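Local coordinates for periplasmic beta-glucosidase (Pseudomonas aeruginosa, PDB 6R5T), which probably hydrolyses terminal, non-reducing beta-D-glucosyl residues of beta-glucosides in the periplasm, releasing beta-D-glucose, at residues A359-V364 / G555-S560; V516-R521 / L536-S541; L151-M156 / K209-A214. The protein carries 1 engineered substitution. One frame throughout, in Å; residues are numbered along the deposited sequence.

Contacts 1 and 2 are neighbours, their centres about 12 Å apart, whereas the centre of contact 3 is about 26 Å from each, in the N-terminal barrel rather than the C-terminal alpha/beta domain. Contact 2 is fully buried and dominated by direct hydrogen bonds between parallel strands and the turns after them. Contact 1 is only partly buried and relies on a CH-pi contact and on bridging waters. The two are joined by the backbone bond from Glu537 N to Val364 O (2.7 Å) and by the indole nitrogen Trp539 NE1 on Gly362 O (2.9 Å). Contact 3 is buried too, but neither hydrogen bond nor salt bridge joins its two segments; two helices pack through small residues.

Contact 1: residues A359-V364 / G555-S560; sequences AREGLV and GEHNPS
Arg360 packs its CB methylene on the imidazole of His557 where the last turn of helix 352-362 meets the loop after helix 545-553, a helix closed at Gly555 by a Schellman motif. The apolar part is a CH-pi contact: Arg360 CB lies 3.9 Å from the centroid of the His557 ring and 6° off its normal, over the middle of one face. The extended arginine chain continues past the ring, with CD 3.9 Å from His557 ND1, and its guanidinium goes on to a salt bridge with Asp551 of helix 545-553.

The second group is polar. The carboxylate of Glu361 stands at 89° to the imidazole, with OE2 3.3 Å from His557 CE1. A bend at chi2 (-62°) brings that end back to the loop although CB points away from it. Glu361 OE1 forms a salt bridge with Lys678 of the fibronectin type III-like domain, so the contact lies beside the junction with that domain. Within the loop itself, His557 NE2 and Ser560 OG share a weak hydrogen bond of 3.4 Å.

Two waters link the segments. One water donates to Glu361 OE1 at 2.8 Å and also bonds to Ser560 OG. Another donates to Arg360 O and Leu363 O, both at 2.7 Å, and accepts from Ser560 N at 2.8 Å.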
loop_
_atom_site.group_PDB
_atom_site.type_symbol
_atom_site.label_atom_id
_atom_site.label_comp_id
_atom_site.label_asym_id
_atom_site.label_seq_id
_atom_site.Cartn_x
_atom_site.Cartn_y
_atom_site.Cartn_z
ATOM N N ALA A 359 -27.688 -2.809 -18.283
ATOM C CA ALA A 359 -27.543 -3.247 -16.875
ATOM C C ALA A 359 -27.555 -4.775 -16.779
ATOM O O ALA A 359 -26.782 -5.326 -15.980
ATOM C CB ALA A 359 -28.598 -2.652 -16.000
ATOM N N ARG A 360 -28.236 -5.461 -17.690
ATOM C CA ARG A 360 -28.197 -6.944 -17.637
ATOM C C ARG A 360 -26.763 -7.462 -17.837
ATOM O O ARG A 360 -26.456 -8.520 -17.277
ATOM C CB ARG A 360 -29.045 -7.555 -18.768
ATOM C CG ARG A 360 -30.550 -7.463 -18.609
ATOM C CD ARG A 360 -31.159 -7.876 -19.972
ATOM N NE ARG A 360 -32.602 -7.690 -19.915
ATOM C CZ ARG A 360 -33.413 -7.465 -20.942
ATOM N NH1 ARG A 360 -32.955 -7.439 -22.177
ATOM N NH2 ARG A 360 -34.706 -7.321 -20.715
ATOM N N GLU A 361 -25.970 -6.796 -18.674
ATOM C CA GLU A 361 -24.676 -7.299 -19.134
ATOM C C GLU A 361 -23.598 -7.225 -18.055
ATOM O O GLU A 361 -22.628 -7.953 -18.185
ATOM C CB GLU A 361 -24.211 -6.541 -20.372
ATOM C CG GLU A 361 -25.130 -6.711 -21.584
ATOM C CD GLU A 361 -25.251 -8.147 -22.092
ATOM O OE1 GLU A 361 -24.305 -8.950 -21.845
ATOM O OE2 GLU A 361 -26.315 -8.485 -22.671
ATOM N N GLY A 362 -23.790 -6.381 -17.060
ATOM C CA GLY A 362 -22.783 -6.107 -16.017
ATOM C C GLY A 362 -22.945 -7.022 -14.806
ATOM O O GLY A 362 -22.031 -7.060 -13.942
ATOM N N LEU A 363 -24.079 -7.705 -14.691
ATOM C CA LEU A 363 -24.353 -8.482 -13.461
ATOM C C LEU A 363 -23.473 -9.728 -13.433
ATOM O O LEU A 363 -23.308 -10.387 -14.497
ATOM C CB LEU A 363 -25.829 -8.875 -13.413
ATOM C CG LEU A 363 -26.793 -7.698 -13.519
ATOM C CD1 LEU A 363 -28.215 -8.227 -13.476
ATOM C CD2 LEU A 363 -26.580 -6.642 -12.471
ATOM N N VAL A 364 -22.862 -10.008 -12.282
ATOM C CA VAL A 364 -21.858 -11.094 -12.189
ATOM C C VAL A 364 -22.388 -12.158 -11.256
ATOM O O VAL A 364 -22.617 -11.893 -10.039
ATOM C CB VAL A 364 -20.455 -10.592 -11.745
ATOM C CG1 VAL A 364 -19.481 -11.748 -11.732
ATOM C CG2 VAL A 364 -19.928 -9.485 -12.626
ATOM N N GLY A 555 -34.121 -15.875 -15.036
ATOM C CA GLY A 555 -33.513 -16.592 -16.180
ATOM C C GLY A 555 -33.947 -16.077 -17.525
ATOM O O GLY A 555 -33.633 -16.725 -18.530
ATOM N N GLU A 556 -34.473 -14.869 -17.577
ATOM C CA GLU A 556 -34.726 -14.183 -18.859
ATOM C C GLU A 556 -33.376 -13.817 -19.460
ATOM O O GLU A 556 -33.273 -13.741 -20.659
ATOM C CB GLU A 556 -35.587 -12.934 -18.709
ATOM C CG GLU A 556 -36.794 -13.087 -17.803
ATOM C CD GLU A 556 -37.987 -13.815 -18.401
ATOM O OE1 GLU A 556 -39.019 -13.920 -17.691
ATOM O OE2 GLU A 556 -37.889 -14.272 -19.566
ATOM N N HIS A 557 -32.381 -13.521 -18.630
ATOM C CA HIS A 557 -31.015 -13.214 -19.103
ATOM C C HIS A 557 -30.095 -14.168 -18.345
ATOM O O HIS A 557 -30.281 -14.306 -17.123
ATOM C CB HIS A 557 -30.646 -11.741 -18.877
ATOM C CG HIS A 557 -29.250 -11.431 -19.314
ATOM N ND1 HIS A 557 -28.953 -11.065 -20.620
ATOM C CD2 HIS A 557 -28.073 -11.420 -18.646
ATOM C CE1 HIS A 557 -27.645 -10.859 -20.745
ATOM N NE2 HIS A 557 -27.063 -11.081 -19.543
ATOM N N ASN A 558 -29.202 -14.827 -19.044
ATOM C CA ASN A 558 -28.193 -15.697 -18.424
ATOM C C ASN A 558 -27.026 -14.800 -17.994
ATOM O O ASN A 558 -26.356 -14.230 -18.826
ATOM C CB ASN A 558 -27.745 -16.762 -19.408
ATOM C CG ASN A 558 -26.956 -17.853 -18.773
ATOM O OD1 ASN A 558 -26.454 -17.684 -17.663
ATOM N ND2 ASN A 558 -26.739 -18.948 -19.514
ATOM N N PRO A 559 -26.680 -14.736 -16.699
ATOM C CA PRO A 559 -25.595 -13.832 -16.303
ATOM C C PRO A 559 -24.313 -14.065 -17.115
ATOM O O PRO A 559 -23.834 -15.205 -17.306
ATOM C CB PRO A 559 -25.409 -14.091 -14.824
ATOM C CG PRO A 559 -26.314 -15.218 -14.441
ATOM C CD PRO A 559 -27.254 -15.497 -15.588
ATOM N N SER A 560 -23.717 -12.953 -17.535
ATOM C CA SER A 560 -22.543 -12.965 -18.443
ATOM C C SER A 560 -21.452 -12.024 -17.930
ATOM O O SER A 560 -20.366 -11.980 -18.568
ATOM C CB SER A 560 -22.929 -12.621 -19.856
ATOM O OG SER A 560 -23.664 -11.415 -19.899
HETATM O O HOH W 1 -25.042 -10.663 -16.604
HETATM O O HOH W 2 -24.876 -11.549 -22.546
#

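Contact 2: residues V516-R521 / L536-S541; sequences VLMNGR and LETWFS
Val516 pairs with Leu536, and Leu517 with Glu537, as parallel beta bridges. On the first pair's side of the sheet, Val516 CG1 crosses to Thr538 CG2 at 3.7 Å. Leu517 N then bonds to Leu536 O at 2.9 Å with an almost straight N-H...O angle of 178°. Its carbonyl is gripped twice by one residue: Thr538 N approaches nearly end-on, while Thr538 OG1, 2.8 Å from Leu517 O, comes in 40° above the carbonyl plane.

At Met518 the strand ends; its CB lies 3.8 Å from Phe540 CE1, and its CA sends a CA-H...O contact to Trp539 O. That oxygen also accepts from Asn519 N at 3.1 Å, a donor 59° out of the carbonyl plane. The Asn519 side chain folds back, its ND2 donating to Glu537 OE1 at 2.9 Å, on the syn side but tilted out of the carboxylate plane, and to Arg521 O at 2.8 Å. Both acceptors lie near the amide plane, consistent with a set rotation of the amide. Glu537 is itself positioned by Trp539 N, bonded to OE2 on the anti side and likewise tilted from the carboxylate plane, and its CG sits over the indole. Gly520 N lies 3.5 Å from Phe540 CE2 and bonds to Glu479.

Strands 513-518 and 534-537 are successive, parallel and linked by helix 526-531: a beta-alpha-beta crossover in the alpha/beta sandwich domain of family 3 glycoside hydrolases.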
loop_
_atom_site.group_PDB
_atom_site.type_symbol
_atom_site.label_atom_id
_atom_site.label_comp_id
_atom_site.label_asym_id
_atom_site.label_seq_id
_atom_site.Cartn_x
_atom_site.Cartn_y
_atom_site.Cartn_z
ATOM N N VAL A 516 -28.297 -10.748 -3.289
ATOM C CA VAL A 516 -28.212 -9.721 -4.337
ATOM C C VAL A 516 -27.377 -8.584 -3.761
ATOM O O VAL A 516 -27.800 -7.912 -2.820
ATOM C CB VAL A 516 -29.604 -9.241 -4.802
ATOM C CG1 VAL A 516 -29.451 -8.081 -5.754
ATOM C CG2 VAL A 516 -30.410 -10.356 -5.420
ATOM N N LEU A 517 -26.147 -8.448 -4.245
ATOM C CA LEU A 517 -25.171 -7.526 -3.645
ATOM C C LEU A 517 -25.202 -6.209 -4.421
ATOM O O LEU A 517 -25.143 -6.235 -5.681
ATOM C CB LEU A 517 -23.781 -8.122 -3.835
ATOM C CG LEU A 517 -23.421 -9.401 -3.102
ATOM C CD1 LEU A 517 -21.932 -9.681 -3.364
ATOM C CD2 LEU A 517 -23.736 -9.308 -1.626
ATOM N N MET A 518 -25.262 -5.103 -3.701
ATOM C CA MET A 518 -25.014 -3.766 -4.285
ATOM C C MET A 518 -23.758 -3.257 -3.603
ATOM O O MET A 518 -23.572 -3.417 -2.379
ATOM C CB MET A 518 -26.167 -2.794 -4.099
ATOM C CG MET A 518 -27.398 -3.283 -4.664
ATOM S SD MET A 518 -28.504 -1.845 -4.936
ATOM C CE MET A 518 -29.952 -2.832 -5.264
ATOM N N ASN A 519 -22.935 -2.586 -4.369
ATOM C CA ASN A 519 -21.642 -2.129 -3.839
ATOM C C ASN A 519 -20.899 -1.410 -4.958
ATOM O O ASN A 519 -21.169 -1.667 -6.160
ATOM C CB ASN A 519 -20.741 -3.289 -3.390
ATOM C CG ASN A 519 -20.645 -4.446 -4.351
ATOM O OD1 ASN A 519 -21.684 -5.080 -4.659
ATOM N ND2 ASN A 519 -19.451 -4.774 -4.823
ATOM N N GLY A 520 -19.946 -0.559 -4.563
ATOM C CA GLY A 520 -19.197 0.236 -5.545
ATOM C C GLY A 520 -17.735 -0.118 -5.577
ATOM O O GLY A 520 -16.957 0.579 -6.229
ATOM N N ARG A 521 -17.339 -1.192 -4.913
ATOM C CA ARG A 521 -15.928 -1.605 -4.812
ATOM C C ARG A 521 -15.963 -3.109 -4.579
ATOM O O ARG A 521 -16.970 -3.649 -4.127
ATOM C CB ARG A 521 -15.235 -0.957 -3.623
ATOM C CG ARG A 521 -15.921 -1.209 -2.284
ATOM C CD ARG A 521 -15.088 -0.934 -1.051
ATOM N NE ARG A 521 -14.585 0.437 -0.965
ATOM C CZ ARG A 521 -15.268 1.502 -0.625
ATOM N NH1 ARG A 521 -14.675 2.675 -0.525
ATOM N NH2 ARG A 521 -16.559 1.423 -0.371
ATOM N N LEU A 536 -25.276 -12.884 -6.464
ATOM C CA LEU A 536 -25.299 -12.103 -7.711
ATOM C C LEU A 536 -24.753 -10.714 -7.370
ATOM O O LEU A 536 -25.314 -10.007 -6.555
ATOM C CB LEU A 536 -26.710 -12.004 -8.275
ATOM C CG LEU A 536 -26.857 -11.281 -9.603
ATOM C CD1 LEU A 536 -26.117 -12.072 -10.714
ATOM C CD2 LEU A 536 -28.333 -11.024 -9.937
ATOM N N GLU A 537 -23.639 -10.367 -7.994
ATOM C CA GLU A 537 -23.030 -9.026 -7.880
ATOM C C GLU A 537 -23.759 -8.076 -8.831
ATOM O O GLU A 537 -23.716 -8.337 -10.056
ATOM C CB GLU A 537 -21.545 -9.156 -8.191
ATOM C CG GLU A 537 -20.846 -7.815 -8.362
ATOM C CD GLU A 537 -20.805 -7.055 -7.073
ATOM O OE1 GLU A 537 -19.807 -7.224 -6.331
ATOM O OE2 GLU A 537 -21.778 -6.309 -6.768
ATOM N N THR A 538 -24.395 -7.021 -8.318
ATOM C CA THR A 538 -25.159 -6.098 -9.169
ATOM C C THR A 538 -24.575 -4.689 -9.121
ATOM O O THR A 538 -25.151 -3.767 -9.754
ATOM C CB THR A 538 -26.647 -6.058 -8.782
ATOM O OG1 THR A 538 -26.872 -5.267 -7.612
ATOM C CG2 THR A 538 -27.172 -7.462 -8.590
ATOM N N TRP A 539 -23.463 -4.478 -8.421
ATOM C CA TRP A 539 -22.805 -3.156 -8.402
ATOM C C TRP A 539 -23.822 -2.117 -7.940
ATOM O O TRP A 539 -24.537 -2.389 -6.973
ATOM C CB TRP A 539 -22.224 -2.845 -9.768
ATOM C CG TRP A 539 -21.446 -3.947 -10.395
ATOM C CD1 TRP A 539 -21.833 -4.702 -11.453
ATOM C CD2 TRP A 539 -20.152 -4.394 -10.005
ATOM N NE1 TRP A 539 -20.858 -5.596 -11.762
ATOM C CE2 TRP A 539 -19.800 -5.416 -10.911
ATOM C CE3 TRP A 539 -19.257 -4.063 -8.971
ATOM C CZ2 TRP A 539 -18.599 -6.103 -10.810
ATOM C CZ3 TRP A 539 -18.068 -4.763 -8.880
ATOM C CH2 TRP A 539 -17.745 -5.756 -9.792
ATOM N N PHE A 540 -23.932 -0.977 -8.608
ATOM C CA PHE A 540 -25.154 -0.131 -8.547
ATOM C C PHE A 540 -25.642 -0.112 -9.988
ATOM O O PHE A 540 -24.920 0.417 -10.849
ATOM C CB PHE A 540 -24.893 1.258 -7.962
ATOM C CG PHE A 540 -24.375 1.266 -6.546
ATOM C CD1 PHE A 540 -25.119 0.709 -5.510
ATOM C CD2 PHE A 540 -23.128 1.745 -6.271
ATOM C CE1 PHE A 540 -24.634 0.686 -4.216
ATOM C CE2 PHE A 540 -22.633 1.711 -4.978
ATOM C CZ PHE A 540 -23.388 1.178 -3.956
ATOM N N SER A 541 -26.780 -0.731 -10.287
ATOM C CA SER A 541 -27.146 -1.086 -11.692
ATOM C C SER A 541 -27.992 -0.010 -12.405
ATOM O O SER A 541 -28.326 -0.219 -13.576
ATOM C CB SER A 541 -27.795 -2.433 -11.732
ATOM O OG SER A 541 -26.786 -3.442 -11.800
#

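Contact 3: residues L151-M156 / K209-A214; sequences LLSGVM and KAAVDA
Ser153 lays its hydroxyl against the methyl of Ala211, with OG 3.3 Å from Ala211 CB; Ala210 CB is more distant, 4.2 Å from Ser153 OG. The oxygen is carried across to helix 206-213 because it lies opposite the backbone N (chi1 169°). Its hydrogen bond goes to Pro207 O in the first turn of that helix, just ahead of the residues 209-214. Ala211 N is also near, 3.5 Å from Ser153 OG, but the angle is too poor for a bond.

The rest of the interface is built from backbone and methyl groups. Gly154, which has no side chain, brings its CA to 4.9 Å from the CA of Ala211, the closest CA-CA pair of the two segments. Ala214 CB sits 3.8 Å from Gly154 O, and the Ala210 carbonyl oxygen comes to 4.2 Å from Gly154 CA. The axes of these short segments pass 7.8 Å apart and cross at -31°, with both helices running in broadly the same direction.

Such a relation fits neighbouring helices on the outside of a TIM barrel, the fold of this N-terminal domain. Helix 146-161 leads into strand 172-178, and helix 206-213 precedes strand 218-221, which lies beside 172-178 in the parallel sheet.

Across helix 206-213, away from the interface, Lys209 NZ bridges one turn on to Asp213 OD2 at 2.9 Å, using that oxygen's syn lone pair, and the lysine also makes a cation-pi contact with Trp246. One turn beyond Ser153, Val157 receives the methyls of both Ala211 and Ala214.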
loop_
_atom_site.group_PDB
_atom_site.type_symbol
_atom_site.label_atom_id
_atom_site.label_comp_id
_atom_site.label_asym_id
_atom_site.label_seq_id
_atom_site.Cartn_x
_atom_site.Cartn_y
_atom_site.Cartn_z
ATOM N N LEU A 151 -8.734 0.406 -23.495
ATOM C CA LEU A 151 -9.693 0.168 -24.582
ATOM C C LEU A 151 -10.988 0.932 -24.292
ATOM O O LEU A 151 -11.506 1.657 -25.181
ATOM C CB LEU A 151 -9.927 -1.346 -24.671
ATOM C CG LEU A 151 -10.780 -1.846 -25.825
ATOM C CD1 LEU A 151 -10.574 -3.354 -25.962
ATOM C CD2 LEU A 151 -12.247 -1.634 -25.621
ATOM N N LEU A 152 -11.536 0.795 -23.102
ATOM C CA LEU A 152 -12.822 1.418 -22.744
ATOM C C LEU A 152 -12.683 2.947 -22.704
ATOM O O LEU A 152 -13.628 3.616 -23.031
ATOM C CB LEU A 152 -13.371 0.816 -21.453
ATOM C CG LEU A 152 -13.677 -0.685 -21.560
ATOM C CD1 LEU A 152 -14.372 -1.096 -20.279
ATOM C CD2 LEU A 152 -14.617 -1.002 -22.748
ATOM N N SER A 153 -11.517 3.481 -22.329
ATOM C CA SER A 153 -11.255 4.927 -22.327
ATOM C C SER A 153 -11.484 5.468 -23.747
ATOM O O SER A 153 -12.223 6.439 -23.901
ATOM C CB SER A 153 -9.853 5.185 -21.838
ATOM O OG SER A 153 -9.449 6.543 -22.057
ATOM N N GLY A 154 -10.869 4.844 -24.728
ATOM C CA GLY A 154 -11.020 5.279 -26.128
ATOM C C GLY A 154 -12.459 5.117 -26.594
ATOM O O GLY A 154 -13.006 6.016 -27.242
ATOM N N VAL A 155 -13.114 4.027 -26.251
ATOM C CA VAL A 155 -14.538 3.796 -26.633
ATOM C C VAL A 155 -15.452 4.893 -26.089
ATOM O O VAL A 155 -16.311 5.428 -26.809
ATOM C CB VAL A 155 -14.984 2.406 -26.128
ATOM C CG1 VAL A 155 -16.475 2.244 -26.181
ATOM C CG2 VAL A 155 -14.291 1.324 -26.909
ATOM N N MET A 156 -15.290 5.263 -24.833
ATOM C CA MET A 156 -16.110 6.281 -24.183
ATOM C C MET A 156 -15.895 7.624 -24.891
ATOM O O MET A 156 -16.878 8.292 -25.202
ATOM C CB MET A 156 -15.693 6.456 -22.726
ATOM C CG MET A 156 -16.031 5.260 -21.822
ATOM S SD MET A 156 -17.757 5.157 -21.400
ATOM C CE MET A 156 -18.081 6.679 -20.521
ATOM N N LYS A 209 -3.539 8.329 -22.265
ATOM C CA LYS A 209 -3.047 8.431 -23.645
ATOM C C LYS A 209 -4.088 7.892 -24.625
ATOM O O LYS A 209 -4.231 8.454 -25.735
ATOM C CB LYS A 209 -1.701 7.722 -23.788
ATOM C CG LYS A 209 -1.078 7.918 -25.154
ATOM C CD LYS A 209 0.291 7.348 -25.229
ATOM C CE LYS A 209 0.989 7.821 -26.482
ATOM N NZ LYS A 209 0.317 7.319 -27.699
ATOM N N ALA A 210 -4.783 6.800 -24.300
ATOM C CA ALA A 210 -5.822 6.246 -25.187
ATOM C C ALA A 210 -6.918 7.288 -25.408
ATOM O O ALA A 210 -7.462 7.391 -26.551
ATOM C CB ALA A 210 -6.435 5.028 -24.538
ATOM N N ALA A 211 -7.285 8.037 -24.364
ATOM C CA ALA A 211 -8.320 9.069 -24.497
ATOM C C ALA A 211 -7.795 10.179 -25.438
ATOM O O ALA A 211 -8.538 10.630 -26.305
ATOM C CB ALA A 211 -8.704 9.616 -23.154
ATOM N N VAL A 212 -6.568 10.627 -25.217
ATOM C CA VAL A 212 -5.930 11.686 -26.057
ATOM C C VAL A 212 -5.904 11.199 -27.514
ATOM O O VAL A 212 -6.340 11.948 -28.458
ATOM C CB VAL A 212 -4.531 12.027 -25.548
ATOM C CG1 VAL A 212 -3.782 12.896 -26.546
ATOM C CG2 VAL A 212 -4.585 12.713 -24.212
ATOM N N ASP A 213 -5.508 9.940 -27.730
ATOM C CA ASP A 213 -5.382 9.410 -29.113
ATOM C C ASP A 213 -6.762 9.199 -29.744
ATOM O O ASP A 213 -6.842 9.274 -30.992
ATOM C CB ASP A 213 -4.563 8.134 -29.138
ATOM C CG ASP A 213 -3.114 8.363 -28.804
ATOM O OD1 ASP A 213 -2.665 9.494 -28.855
ATOM O OD2 ASP A 213 -2.438 7.374 -28.503
ATOM N N ALA A 214 -7.829 9.031 -28.938
ATOM C CA ALA A 214 -9.206 8.910 -29.470
ATOM C C ALA A 214 -9.757 10.299 -29.805
ATOM O O ALA A 214 -10.895 10.358 -30.277
ATOM C CB ALA A 214 -10.120 8.186 -28.504
#